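Long-range contacts in probable transcriptional regulator, AsnC family (Thermus thermophilus, PDB 2DJW), which is of unknown function, being a stand-alone RAM-domain protein of the AsnC family of probable transcriptional regulators, and binds zinc: residues L7-G12 with G36-V41; I2-L7 with T69-A74. All coordinates share one frame; numbering follows the deposited sequence.

Overall arrangement
Strand 2-10 is common to both contacts: along interaction 1 (7-12 with 36-41) it pairs with the start of strand 40-46, and along interaction 2 (2-7 with 69-74) with strand 66-77, each time antiparallel. Leu7 belongs to both, and the two centres lie about 13 Å apart. They touch directly where Tyr38 OH packs 3.4 Å from Glu70 CB and where Val41 CG1 lies 3.9 Å from Val6 O. Interaction 1 is nested in the loop that interaction 2 closes. The residues that bind zinc, Glu50 and Asp54, carry no metal in this chain and lie nearer interaction 2: the side chain of Glu50 is about 7 Å from that of Ile2, and that of Asp54 about 11 Å from that of Val6.

Interaction 1. Residues L7-G12 with G36-V41; sequences LIRPRG and GPYDLV
Tyr38 is held between Arg9 and Leu7, one over each face of its ring. The guanidinium of Arg9 lies on one face with its plane turned 29° from the ring, and CZ stands 4.2 Å from the Tyr38 centroid, close to the ring normal: a stacked cation-pi pair. Over the opposite face Leu7 CB makes a CH-pi contact, 3.8 Å from the same centroid, while the backbone at Ile8 C and Arg9 N meets the ring edge. Arg9 leaves with CG anti to the backbone N (chi1 166°) and bends at chi3, which brings NE and NH2 side-on to Pro37 O. NH2 reaches this oxygen at 3.0 Å from above the carbonyl plane, whereas NE approaches nearly along the C=O axis. With an alanine here, Pro37 O would probably be left without both arginine donors and the Tyr38 ring would lose the cation stacked on it. The backbone forms a classic beta bulge, Asp39 and Leu40 both facing Ile8, at the entry to strand 40-46 of the family's ferredoxin-like sheet. Ile8 N donates to Leu40 O at 2.8 Å, and Leu40 N returns a bond to Ile8 O. On the face shared by Ile8 and Leu40, Ile8 CD1 packs 3.8 Å from Leu40 CB. Pro10 CD rests 3.4 Å from Asp39 OD2, and helix 15-22 meets both residues through Val15.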
# COMPACT_ATOMS: atom_id res chain seq x y z
N LEU A 7 2.17 18.37 2.43
CA LEU A 7 2.45 17.63 1.23
C LEU A 7 1.22 17.72 0.31
O LEU A 7 0.13 17.30 0.66
CB LEU A 7 2.77 16.18 1.62
CG LEU A 7 4.18 15.70 2.10
CD1 LEU A 7 4.93 16.64 3.06
CD2 LEU A 7 4.08 14.29 2.69
N ILE A 8 1.43 18.29 -0.89
CA ILE A 8 0.35 18.54 -1.85
C ILE A 8 0.55 17.73 -3.14
O ILE A 8 1.58 17.87 -3.82
CB ILE A 8 0.23 20.05 -2.19
CG1 ILE A 8 0.31 20.91 -0.94
CG2 ILE A 8 -1.02 20.38 -2.99
CD1 ILE A 8 1.58 21.75 -0.89
N ARG A 9 -0.40 16.84 -3.43
CA ARG A 9 -0.47 16.17 -4.72
C ARG A 9 -1.51 16.86 -5.62
O ARG A 9 -2.73 16.72 -5.41
CB ARG A 9 -0.81 14.68 -4.57
CG ARG A 9 -1.23 13.99 -5.89
CD ARG A 9 -1.51 12.52 -5.68
NE ARG A 9 -0.39 11.90 -4.97
CZ ARG A 9 -0.44 11.35 -3.76
NH1 ARG A 9 -1.60 11.26 -3.09
NH2 ARG A 9 0.66 10.85 -3.23
N PRO A 10 -1.04 17.65 -6.59
CA PRO A 10 -1.95 18.30 -7.54
C PRO A 10 -2.22 17.44 -8.76
O PRO A 10 -1.46 16.50 -9.05
CB PRO A 10 -1.15 19.53 -7.96
CG PRO A 10 0.26 19.06 -7.96
CD PRO A 10 0.37 18.01 -6.87
N ARG A 11 -3.30 17.77 -9.48
CA ARG A 11 -3.42 17.39 -10.91
C ARG A 11 -2.15 17.88 -11.60
O ARG A 11 -1.66 18.98 -11.33
CB ARG A 11 -4.65 18.04 -11.55
CG ARG A 11 -5.02 17.47 -12.94
CD ARG A 11 -5.92 18.41 -13.76
NE ARG A 11 -7.17 18.68 -13.06
CZ ARG A 11 -7.67 19.89 -12.83
NH1 ARG A 11 -7.06 20.98 -13.27
NH2 ARG A 11 -8.81 20.00 -12.16
N GLY A 12 -1.59 17.03 -12.46
CA GLY A 12 -0.30 17.29 -13.11
C GLY A 12 -0.16 18.59 -13.88
O GLY A 12 0.94 19.17 -13.91
N GLY A 36 9.34 12.82 -5.62
CA GLY A 36 8.53 12.04 -4.68
C GLY A 36 7.10 11.83 -5.08
O GLY A 36 6.71 12.14 -6.22
N PRO A 37 6.28 11.31 -4.15
CA PRO A 37 4.90 11.03 -4.49
C PRO A 37 3.96 12.26 -4.38
O PRO A 37 2.79 12.19 -4.77
CB PRO A 37 4.50 9.95 -3.46
CG PRO A 37 5.48 10.09 -2.30
CD PRO A 37 6.58 11.03 -2.72
N TYR A 38 4.46 13.37 -3.83
CA TYR A 38 3.69 14.61 -3.73
C TYR A 38 4.51 15.66 -4.47
O TYR A 38 5.66 15.89 -4.11
CB TYR A 38 3.50 15.03 -2.27
CG TYR A 38 2.49 14.19 -1.47
CD1 TYR A 38 1.15 14.58 -1.38
CD2 TYR A 38 2.89 13.03 -0.75
CE1 TYR A 38 0.22 13.84 -0.64
CE2 TYR A 38 1.97 12.29 -0.00
CZ TYR A 38 0.63 12.71 0.05
OH TYR A 38 -0.32 12.01 0.77
N ASP A 39 3.94 16.29 -5.50
CA ASP A 39 4.69 17.25 -6.32
C ASP A 39 5.06 18.53 -5.62
O ASP A 39 6.07 19.13 -5.93
CB ASP A 39 3.96 17.56 -7.64
CG ASP A 39 3.54 16.30 -8.35
OD1 ASP A 39 4.22 15.92 -9.34
OD2 ASP A 39 2.56 15.65 -7.87
N LEU A 40 4.25 18.95 -4.66
CA LEU A 40 4.50 20.19 -3.93
C LEU A 40 4.62 19.95 -2.43
O LEU A 40 3.88 19.14 -1.88
CB LEU A 40 3.39 21.24 -4.22
CG LEU A 40 3.16 21.77 -5.65
CD1 LEU A 40 1.77 22.45 -5.79
CD2 LEU A 40 4.27 22.74 -6.09
N VAL A 41 5.52 20.67 -1.77
CA VAL A 41 5.60 20.67 -0.30
C VAL A 41 5.54 22.11 0.14
O VAL A 41 6.35 22.92 -0.33
CB VAL A 41 6.94 20.05 0.25
CG1 VAL A 41 6.99 20.13 1.79
CG2 VAL A 41 7.10 18.61 -0.18

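Interaction 2. Residues I2-L7 with T69-A74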
# COMPACT_ATOMS: atom_id res chain seq x y z
N ILE A 2 4.19 27.26 15.51
CA ILE A 2 4.25 25.85 15.15
C ILE A 2 4.68 25.71 13.69
O ILE A 2 4.31 26.53 12.86
CB ILE A 2 2.88 25.14 15.38
CG1 ILE A 2 2.51 25.18 16.87
CG2 ILE A 2 2.93 23.70 14.88
CD1 ILE A 2 1.10 24.69 17.16
N THR A 3 5.48 24.69 13.41
CA THR A 3 5.83 24.32 12.05
C THR A 3 5.06 23.07 11.57
O THR A 3 4.80 22.14 12.34
CB THR A 3 7.35 24.14 11.91
OG1 THR A 3 7.98 25.40 12.15
CG2 THR A 3 7.73 23.67 10.51
N ALA A 4 4.70 23.09 10.28
CA ALA A 4 4.06 21.98 9.61
C ALA A 4 4.63 21.85 8.21
O ALA A 4 5.06 22.83 7.59
CB ALA A 4 2.55 22.21 9.56
N PHE A 5 4.66 20.62 7.71
CA PHE A 5 5.12 20.34 6.35
C PHE A 5 3.88 19.85 5.65
O PHE A 5 3.34 18.80 6.02
CB PHE A 5 6.22 19.26 6.34
CG PHE A 5 7.47 19.66 7.09
CD1 PHE A 5 8.52 20.28 6.44
CD2 PHE A 5 7.56 19.47 8.48
CE1 PHE A 5 9.66 20.69 7.15
CE2 PHE A 5 8.69 19.87 9.18
CZ PHE A 5 9.75 20.47 8.53
N VAL A 6 3.38 20.62 4.68
CA VAL A 6 2.17 20.24 3.94
C VAL A 6 2.53 19.64 2.59
O VAL A 6 3.14 20.28 1.73
CB VAL A 6 1.10 21.36 3.80
CG1 VAL A 6 -0.20 20.78 3.30
CG2 VAL A 6 0.86 22.05 5.14
N LEU A 7 2.17 18.37 2.43
CA LEU A 7 2.45 17.63 1.23
C LEU A 7 1.22 17.72 0.31
O LEU A 7 0.13 17.30 0.66
CB LEU A 7 2.77 16.18 1.62
CG LEU A 7 4.18 15.70 2.10
CD1 LEU A 7 4.93 16.64 3.06
CD2 LEU A 7 4.08 14.29 2.69
N THR A 69 -3.85 16.16 0.02
CA THR A 69 -2.94 16.87 0.91
C THR A 69 -2.57 15.94 2.10
O THR A 69 -3.41 15.13 2.56
CB THR A 69 -3.60 18.19 1.40
OG1 THR A 69 -2.61 19.20 1.58
CG2 THR A 69 -4.36 18.02 2.69
N GLU A 70 -1.32 16.04 2.57
CA GLU A 70 -0.93 15.38 3.83
C GLU A 70 -0.05 16.25 4.71
O GLU A 70 1.03 16.61 4.32
CB GLU A 70 -0.24 14.03 3.57
CG GLU A 70 -0.50 13.02 4.67
CD GLU A 70 0.61 12.00 4.86
OE1 GLU A 70 1.25 11.62 3.86
OE2 GLU A 70 0.83 11.56 6.01
N THR A 71 -0.53 16.59 5.90
CA THR A 71 0.17 17.52 6.79
C THR A 71 0.97 16.79 7.88
O THR A 71 0.41 15.97 8.64
CB THR A 71 -0.78 18.53 7.43
OG1 THR A 71 -1.48 19.23 6.41
CG2 THR A 71 -0.03 19.55 8.29
N LEU A 72 2.26 17.10 7.91
CA LEU A 72 3.20 16.59 8.91
C LEU A 72 3.43 17.72 9.90
O LEU A 72 4.21 18.62 9.62
CB LEU A 72 4.52 16.17 8.26
CG LEU A 72 4.68 14.84 7.50
CD1 LEU A 72 3.43 14.20 6.94
CD2 LEU A 72 5.74 14.91 6.42
N LEU A 73 2.76 17.68 11.05
CA LEU A 73 2.87 18.76 12.01
C LEU A 73 3.98 18.56 13.06
O LEU A 73 4.00 17.58 13.78
CB LEU A 73 1.51 19.07 12.68
CG LEU A 73 1.57 20.26 13.64
CD1 LEU A 73 0.50 21.27 13.42
CD2 LEU A 73 1.63 19.86 15.15
N ALA A 74 4.87 19.53 13.16
CA ALA A 74 6.03 19.45 14.06
C ALA A 74 5.66 19.85 15.48
O ALA A 74 5.30 21.02 15.74
CB ALA A 74 7.17 20.32 13.55
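Leu7 and Glu70 form a hydrogen-bonded pair at one end of this antiparallel pairing, in which the axes of segments 2-7 and 69-74 approach to 4.5 Å with their directions 165° apart. Glu70 N donates to Leu7 O at 2.7 Å, in the carbonyl plane, whereas Leu7 N meets Glu70 O from above that carbonyl's plane. Phe5 and Leu72 exchange the next two bonds, that from Leu72 N to Phe5 O being nearly straight (176° at the hydrogen). Farther along, Ala74 N donates to Thr3 O. CA-H...O contacts supplement these bonds, from Ala4 CA to Leu72 O, from Thr71 CA to Phe5 O, and from Thr69 CA, 3.1 Å away, to Leu7 O, which also receives a weak bond from Thr69 OG1.

On the sheet face of Phe5, Leu7 and Leu72, Leu7 CD1 meets Leu72 CD2 at 3.9 Å as the two side chains cross, and Phe5 CB lies 4.0 Å from Leu72 CB. With CG anti to its carbonyl carbon (chi1 -62°), the Phe5 ring is placed beside the neighbouring strand, Leu72 O lying at its edge near CD2. On the other face, that of Ala4, Val6, Thr71 and Leu73, Thr71 CG2 touches Ala4 CB at 3.9 Å. Val6 also sets a methyl, CG1, against a hydroxyl oxygen, Thr69 OG1, at 3.4 Å, and Ile2 CG2 packs 3.7 Å from Leu73 CD1.

Helix 52-60 lies against the face of Val6 and Thr71, with Ile60 on the valine and Leu52 and Val56 on the threonine. Strand 40-46 flanks strand 2-10, where Arg45 hydrogen-bonds Thr3 OG1; beyond strand 66-77, Ala74 pairs with a strand of a neighbouring subunit, extending the sheet across the interface.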